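Local coordinates for HemO (Neisseria meningitidis, PDB 1J77), which binds heme and probably acts as a heme oxygenase, opening the porphyrin ring by oxidation, at residues H58-A63 / G109-A114; A103-I108 / E170-Q175. All blocks are in the same frame, centred on the assembly; numbering follows the deposited sequence.

Interaction 1. Residues H58-A63 / G109-A114. With HEM (protoporphyrin IX containing Fe), chain B.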
loop_
_atom_site.group_PDB
_atom_site.type_symbol
_atom_site.label_atom_id
_atom_site.label_comp_id
_atom_site.label_asym_id
_atom_site.label_seq_id
_atom_site.Cartn_x
_atom_site.Cartn_y
_atom_site.Cartn_z
ATOM N N HIS A 58 12.071 3.262 -3.436
ATOM C CA HIS A 58 13.337 3.837 -2.944
ATOM C C HIS A 58 13.375 3.849 -1.402
ATOM O O HIS A 58 14.470 3.940 -0.782
ATOM C CB HIS A 58 13.499 5.252 -3.503
ATOM C CG HIS A 58 12.538 6.250 -2.928
ATOM N ND1 HIS A 58 11.170 6.164 -3.130
ATOM C CD2 HIS A 58 12.721 7.304 -2.088
ATOM C CE1 HIS A 58 10.569 7.152 -2.480
ATOM N NE2 HIS A 58 11.482 7.842 -1.817
ATOM N N ILE A 59 12.211 3.799 -0.757
ATOM C CA ILE A 59 12.162 3.762 0.699
ATOM C C ILE A 59 12.503 2.347 1.179
ATOM O O ILE A 59 13.230 2.183 2.151
ATOM C CB ILE A 59 10.780 4.219 1.207
ATOM C CG1 ILE A 59 10.467 5.621 0.681
ATOM C CG2 ILE A 59 10.736 4.156 2.776
ATOM C CD1 ILE A 59 9.084 6.135 1.060
ATOM N N TYR A 60 12.005 1.329 0.490
ATOM C CA TYR A 60 12.307 -0.068 0.840
ATOM C C TYR A 60 13.785 -0.356 0.683
ATOM O O TYR A 60 14.335 -1.179 1.411
ATOM C CB TYR A 60 11.482 -1.110 0.044
ATOM C CG TYR A 60 10.087 -1.371 0.655
ATOM C CD1 TYR A 60 8.935 -0.796 0.124
ATOM C CD2 TYR A 60 9.929 -2.226 1.727
ATOM C CE1 TYR A 60 7.692 -1.023 0.677
ATOM C CE2 TYR A 60 8.704 -2.462 2.290
ATOM C CZ TYR A 60 7.575 -1.856 1.767
ATOM O OH TYR A 60 6.347 -2.129 2.357
ATOM N N LYS A 61 14.416 0.399 -0.216
ATOM C CA LYS A 61 15.833 0.187 -0.511
ATOM C C LYS A 61 16.722 1.185 0.202
ATOM O O LYS A 61 17.960 1.229 -0.032
ATOM C CB LYS A 61 16.067 0.312 -2.016
ATOM C CG LYS A 61 15.457 -0.800 -2.863
ATOM C CD LYS A 61 15.415 -0.486 -4.360
ATOM C CE LYS A 61 15.027 -1.690 -5.187
ATOM N NZ LYS A 61 14.783 -1.383 -6.637
ATOM N N ASP A 62 16.143 2.038 1.017
ATOM C CA ASP A 62 16.916 3.091 1.692
ATOM C C ASP A 62 18.061 2.527 2.540
ATOM O O ASP A 62 17.884 1.618 3.326
ATOM C CB ASP A 62 15.965 3.953 2.511
ATOM C CG ASP A 62 16.656 5.146 3.133
ATOM O OD1 ASP A 62 17.043 5.073 4.323
ATOM O OD2 ASP A 62 16.843 6.177 2.474
ATOM N N ALA A 63 19.279 3.018 2.339
ATOM C CA ALA A 63 20.377 2.432 3.114
ATOM C C ALA A 63 20.209 2.586 4.615
ATOM O O ALA A 63 20.375 1.650 5.335
ATOM C CB ALA A 63 21.700 3.000 2.694
ATOM N N GLY A 109 6.387 7.123 7.428
ATOM C CA GLY A 109 4.933 7.037 7.238
ATOM C C GLY A 109 4.483 6.346 5.954
ATOM O O GLY A 109 3.530 5.566 5.990
ATOM N N TRP A 110 5.137 6.627 4.837
ATOM C CA TRP A 110 4.867 5.921 3.585
ATOM C C TRP A 110 5.175 4.461 3.710
ATOM O O TRP A 110 4.462 3.596 3.187
ATOM C CB TRP A 110 5.628 6.512 2.377
ATOM C CG TRP A 110 5.127 7.827 1.937
ATOM C CD1 TRP A 110 5.183 9.010 2.593
ATOM C CD2 TRP A 110 4.493 8.095 0.692
ATOM N NE1 TRP A 110 4.565 9.977 1.854
ATOM C CE2 TRP A 110 4.174 9.453 0.657
ATOM C CE3 TRP A 110 4.178 7.315 -0.410
ATOM C CZ2 TRP A 110 3.529 10.064 -0.449
ATOM C CZ3 TRP A 110 3.547 7.919 -1.496
ATOM C CH2 TRP A 110 3.216 9.269 -1.489
ATOM N N LEU A 111 6.290 4.147 4.370
ATOM C CA LEU A 111 6.614 2.781 4.594
ATOM C C LEU A 111 5.562 2.006 5.442
ATOM O O LEU A 111 5.235 0.870 5.114
ATOM C CB LEU A 111 8.025 2.683 5.224
ATOM C CG LEU A 111 8.495 1.264 5.490
ATOM C CD1 LEU A 111 8.582 0.419 4.310
ATOM C CD2 LEU A 111 9.843 1.298 6.236
ATOM N N TYR A 112 5.114 2.616 6.520
ATOM C CA TYR A 112 4.007 2.082 7.336
ATOM C C TYR A 112 2.778 1.795 6.443
ATOM O O TYR A 112 2.238 0.670 6.456
ATOM C CB TYR A 112 3.663 3.078 8.453
ATOM C CG TYR A 112 2.311 2.800 9.083
ATOM C CD1 TYR A 112 2.144 1.757 10.004
ATOM C CD2 TYR A 112 1.223 3.555 8.717
ATOM C CE1 TYR A 112 0.892 1.485 10.534
ATOM C CE2 TYR A 112 -0.054 3.277 9.222
ATOM C CZ TYR A 112 -0.215 2.241 10.142
ATOM O OH TYR A 112 -1.504 1.980 10.661
ATOM N N CYS A 113 2.404 2.743 5.605
ATOM C CA CYS A 113 1.205 2.615 4.743
ATOM C C CYS A 113 1.394 1.452 3.794
ATOM O O CYS A 113 0.540 0.584 3.687
ATOM C CB CYS A 113 1.044 3.903 4.002
ATOM S SG CYS A 113 -0.378 4.014 2.993
ATOM N N ALA A 114 2.533 1.401 3.086
ATOM C CA ALA A 114 2.718 0.306 2.184
ATOM C C ALA A 114 2.813 -1.059 2.847
ATOM O O ALA A 114 2.308 -2.055 2.320
ATOM C CB ALA A 114 3.978 0.542 1.274
HETATM C CHA HEM B . -4.791 -2.934 7.751
HETATM C CHB HEM B . -8.526 -4.059 4.882
HETATM C CHC HEM B . -6.575 -1.362 1.314
HETATM C CHD HEM B . -3.091 0.138 4.378
HETATM C C1A HEM B . -5.915 -3.544 7.250
HETATM C C2A HEM B . -6.690 -4.621 7.907
HETATM C C3A HEM B . -7.707 -4.904 7.095
HETATM C C4A HEM B . -7.643 -4.044 5.922
HETATM C CMA HEM B . -8.798 -5.972 7.357
HETATM C CAA HEM B . -6.399 -5.368 9.241
HETATM C CBA HEM B . -5.637 -6.654 8.921
HETATM C CGA HEM B . -5.181 -7.373 10.176
HETATM O O1A HEM B . -5.121 -6.714 11.255
HETATM O O2A HEM B . -4.904 -8.606 10.080
HETATM C C1B HEM B . -8.334 -3.438 3.656
HETATM C C2B HEM B . -9.191 -3.584 2.513
HETATM C C3B HEM B . -8.676 -2.808 1.516
HETATM C C4B HEM B . -7.435 -2.221 2.017
HETATM C CMB HEM B . -10.449 -4.489 2.545
HETATM C CAB HEM B . -9.183 -2.654 0.081
HETATM C CBB HEM B . -10.482 -2.673 -0.203
HETATM C C1C HEM B . -5.444 -0.780 1.823
HETATM C C2C HEM B . -4.492 0.038 1.073
HETATM C C3C HEM B . -3.575 0.495 1.940
HETATM C C4C HEM B . -3.816 -0.086 3.232
HETATM C CMC HEM B . -4.665 0.398 -0.410
HETATM C CAC HEM B . -2.388 1.409 1.671
HETATM C CBC HEM B . -2.377 2.174 0.584
HETATM C C1D HEM B . -3.269 -0.553 5.535
HETATM C C2D HEM B . -2.420 -0.361 6.682
HETATM C C3D HEM B . -2.943 -1.282 7.738
HETATM C C4D HEM B . -4.054 -1.958 7.112
HETATM C CMD HEM B . -1.243 0.612 6.771
HETATM C CAD HEM B . -2.390 -1.543 9.140
HETATM C CBD HEM B . -3.265 -0.989 10.225
HETATM C CGD HEM B . -2.496 -1.244 11.502
HETATM O O1D HEM B . -1.660 -0.380 11.860
HETATM O O2D HEM B . -2.771 -2.277 12.188
HETATM N NA HEM B . -6.522 -3.243 6.054
HETATM N NB HEM B . -7.301 -2.571 3.333
HETATM N NC HEM B . -4.978 -0.832 3.104
HETATM N ND HEM B . -4.257 -1.512 5.798
HETATM FE FE HEM B . -5.821 -1.961 4.627
HETATM O O HOH W 1 4.869 -3.073 0.179
HETATM O O HOH W 2 -4.680 -3.395 3.954
#
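Tyr60, at the C-terminal end of helix 39-60, turns one ring face to methyl CD1 of Leu111. With CG anti to its own carbonyl carbon (chi1 -84°), the side chain runs from CB toward helix 104-119. Along the ring the contacts build up: CD2 comes within 3.9 Å of Leu111 CD1, CE2 and CZ of Tyr60 come closest to the same methyl, CE2 at 3.5 Å, and CE1 reaches both that methyl and Ala114 CB. Leu111 CD1 stands 3.7 Å from the Tyr60 ring centroid and 21° off the ring normal, a CH-pi contact over the face, while Ala114 CB meets the ring at its edge. At the tip, Tyr60 OH takes a hydrogen bond from a water 2.8 Å away, which also makes a weak bond to Ala114 O; the hydroxyl is further hydrogen-bonded to Glu115, so the buried polar end is satisfied. One turn of helix 104-119 thus faces two ways in this all-helical heme oxygenase fold: Leu111 and Ala114 meet helix 39-60, and Tyr112 and Cys113 line the heme pocket. Tyr112 OH donates a 2.7 Å hydrogen bond to heme propionate oxygen O1D. O1D lies at the edge of the Tyr112 ring and in its plane, and heme CMD sits over one face of that ring. Cys113 SG approaches heme CAC to 3.5 Å. Beside Tyr60, Ile59 touches helix 104-119 with two branches: CD1 packs on Trp110 CB at 3.7 Å, the two side chains crossing at about a right angle, and CG2 touches Leu111 CB as the Ile59 and Leu111 side chains pass in opposite directions.

Interaction 2. Residues A103-I108 / E170-Q175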
loop_
_atom_site.group_PDB
_atom_site.type_symbol
_atom_site.label_atom_id
_atom_site.label_comp_id
_atom_site.label_asym_id
_atom_site.label_seq_id
_atom_site.Cartn_x
_atom_site.Cartn_y
_atom_site.Cartn_z
ATOM N N ALA A 103 11.208 11.405 1.733
ATOM C CA ALA A 103 12.429 11.166 2.487
ATOM C C ALA A 103 12.225 11.430 3.970
ATOM O O ALA A 103 11.182 11.950 4.374
ATOM C CB ALA A 103 13.529 12.088 1.961
ATOM N N GLY A 104 13.215 11.021 4.768
ATOM C CA GLY A 104 13.235 11.329 6.184
ATOM C C GLY A 104 12.102 10.729 6.990
ATOM O O GLY A 104 11.688 9.581 6.768
ATOM N N ASN A 105 11.645 11.479 7.992
ATOM C CA ASN A 105 10.611 10.983 8.873
ATOM C C ASN A 105 9.311 10.712 8.116
ATOM O O ASN A 105 8.659 9.710 8.371
ATOM C CB ASN A 105 10.412 11.935 10.051
ATOM C CG ASN A 105 11.653 11.981 10.977
ATOM O OD1 ASN A 105 12.259 10.961 11.260
ATOM N ND2 ASN A 105 11.991 13.174 11.464
ATOM N N LYS A 106 8.962 11.599 7.200
ATOM C CA LYS A 106 7.719 11.448 6.423
ATOM C C LYS A 106 7.800 10.139 5.641
ATOM O O LYS A 106 6.758 9.466 5.465
ATOM C CB LYS A 106 7.471 12.641 5.510
ATOM C CG LYS A 106 6.981 13.906 6.240
ATOM C CD LYS A 106 6.850 15.084 5.300
ATOM C CE LYS A 106 5.413 15.367 4.982
ATOM N NZ LYS A 106 5.210 16.564 4.090
ATOM N N ALA A 107 8.992 9.744 5.155
ATOM C CA ALA A 107 9.114 8.489 4.399
ATOM C C ALA A 107 8.794 7.279 5.258
ATOM O O ALA A 107 8.334 6.267 4.766
ATOM C CB ALA A 107 10.516 8.354 3.708
ATOM N N ILE A 108 9.029 7.375 6.568
ATOM C CA ILE A 108 8.674 6.289 7.484
ATOM C C ILE A 108 7.152 6.049 7.483
ATOM O O ILE A 108 6.732 4.914 7.524
ATOM C CB ILE A 108 9.232 6.569 8.902
ATOM C CG1 ILE A 108 10.750 6.721 8.845
ATOM C CG2 ILE A 108 8.864 5.417 9.815
ATOM C CD1 ILE A 108 11.341 7.339 10.103
ATOM N N GLU A 170 7.745 11.521 15.144
ATOM C CA GLU A 170 6.547 10.693 14.951
ATOM C C GLU A 170 5.484 11.505 14.248
ATOM O O GLU A 170 4.790 11.002 13.374
ATOM C CB GLU A 170 5.948 10.253 16.288
ATOM C CG GLU A 170 6.618 9.102 16.976
ATOM C CD GLU A 170 5.805 8.624 18.171
ATOM O OE1 GLU A 170 4.571 8.411 18.034
ATOM O OE2 GLU A 170 6.399 8.484 19.252
ATOM N N ALA A 171 5.305 12.753 14.666
ATOM C CA ALA A 171 4.309 13.612 14.046
ATOM C C ALA A 171 4.522 13.724 12.540
ATOM O O ALA A 171 3.573 13.650 11.760
ATOM C CB ALA A 171 4.299 15.015 14.712
ATOM N N GLU A 172 5.773 13.884 12.123
ATOM C CA GLU A 172 6.119 14.016 10.718
ATOM C C GLU A 172 5.840 12.710 10.004
ATOM O O GLU A 172 5.271 12.702 8.904
ATOM C CB GLU A 172 7.588 14.407 10.582
ATOM C CG GLU A 172 7.884 15.717 11.306
ATOM C CD GLU A 172 9.329 16.178 11.255
ATOM O OE1 GLU A 172 10.218 15.439 10.761
ATOM O OE2 GLU A 172 9.568 17.329 11.741
ATOM N N ALA A 173 6.196 11.611 10.639
ATOM C CA ALA A 173 5.905 10.277 10.079
ATOM C C ALA A 173 4.399 10.055 9.902
ATOM O O ALA A 173 3.962 9.519 8.888
ATOM C CB ALA A 173 6.475 9.198 10.930
ATOM N N ILE A 174 3.611 10.410 10.914
ATOM C CA ILE A 174 2.158 10.279 10.784
ATOM C C ILE A 174 1.625 11.156 9.648
ATOM O O ILE A 174 0.755 10.729 8.851
ATOM C CB ILE A 174 1.480 10.662 12.121
ATOM C CG1 ILE A 174 1.795 9.609 13.136
ATOM C CG2 ILE A 174 -0.008 10.753 11.946
ATOM C CD1 ILE A 174 1.603 10.147 14.531
ATOM N N GLN A 175 2.101 12.378 9.533
ATOM C CA GLN A 175 1.740 13.200 8.390
ATOM C C GLN A 175 2.122 12.513 7.064
ATOM O O GLN A 175 1.342 12.583 6.133
ATOM C CB GLN A 175 2.333 14.602 8.468
ATOM C CG GLN A 175 1.954 15.505 7.323
ATOM C CD GLN A 175 0.450 15.773 7.239
ATOM O OE1 GLN A 175 -0.282 15.710 8.260
ATOM N NE2 GLN A 175 -0.004 16.112 6.043
#
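A close helix-helix crossing joins the start of helix 104-119 to helix 167-192, with Asn105 and Lys106 set against Glu172 and Ala173. The axes of segments 104-108 and 170-175 come within 6.5 Å at a crossing angle of -55°, a closeness consistent with the small side chain of Ala173 at the crossing: its CA lies 4.2 Å from Lys106 CA. Here the backbones themselves nearly touch, and Ala173 CA makes a C-H...O contact of 3.3 Å with Asn105 O, while its methyl leans on the same carbonyl oxygen. On one flank, Asn105 packs its CB against Glu172 CB, and ND2 gives a nearly straight hydrogen bond of 3.0 Å (172° at the hydrogen) to Glu172 OE1. OE1 lies in the amide plane of Asn105, whereas ND2 approaches the carboxylate from above its plane, 38° out of it. Glu172 gets there with an extended chain. In the helical bundle of heme oxygenase this crossing sits at the margin, partly buried, and Phe11 of helix 11-32 also touches Ala173. On the other flank Lys106 lays its aliphatic chain over the helix backbone, CG 3.4 Å from Glu172 O. A bend at chi3 then sends it alongside Gln175, the two chains pointing the same way with Lys106 CE and Gln175 CG 4.2 Å apart. Both polar ends share one partner, Glu179, which takes a salt bridge from Lys106 NZ and a hydrogen bond from Gln175 NE2. Deeper in, Ile108 CB packs loosely on Ala173 CB.

Both contacts draw on helix 104-119: interaction 2 packs its first turn on helix 167-192, and interaction 1 packs the following turns on helix 39-60. Their centres lie 10 Å apart, and they meet directly where Ile59 CD1 touches Ala107 CB at 3.7 Å and Gly109 N comes within 4.1 Å of Ala173 CB. The heme belongs to the interaction 1 side, through Tyr112 and Cys113; the side chain of Ile108 in interaction 2 is about 6 Å from that of Tyr112 and about 12 Å from the heme. The side chain of Ala114 lies about 11 Å from that of His23, the protein's axial ligand to the heme iron.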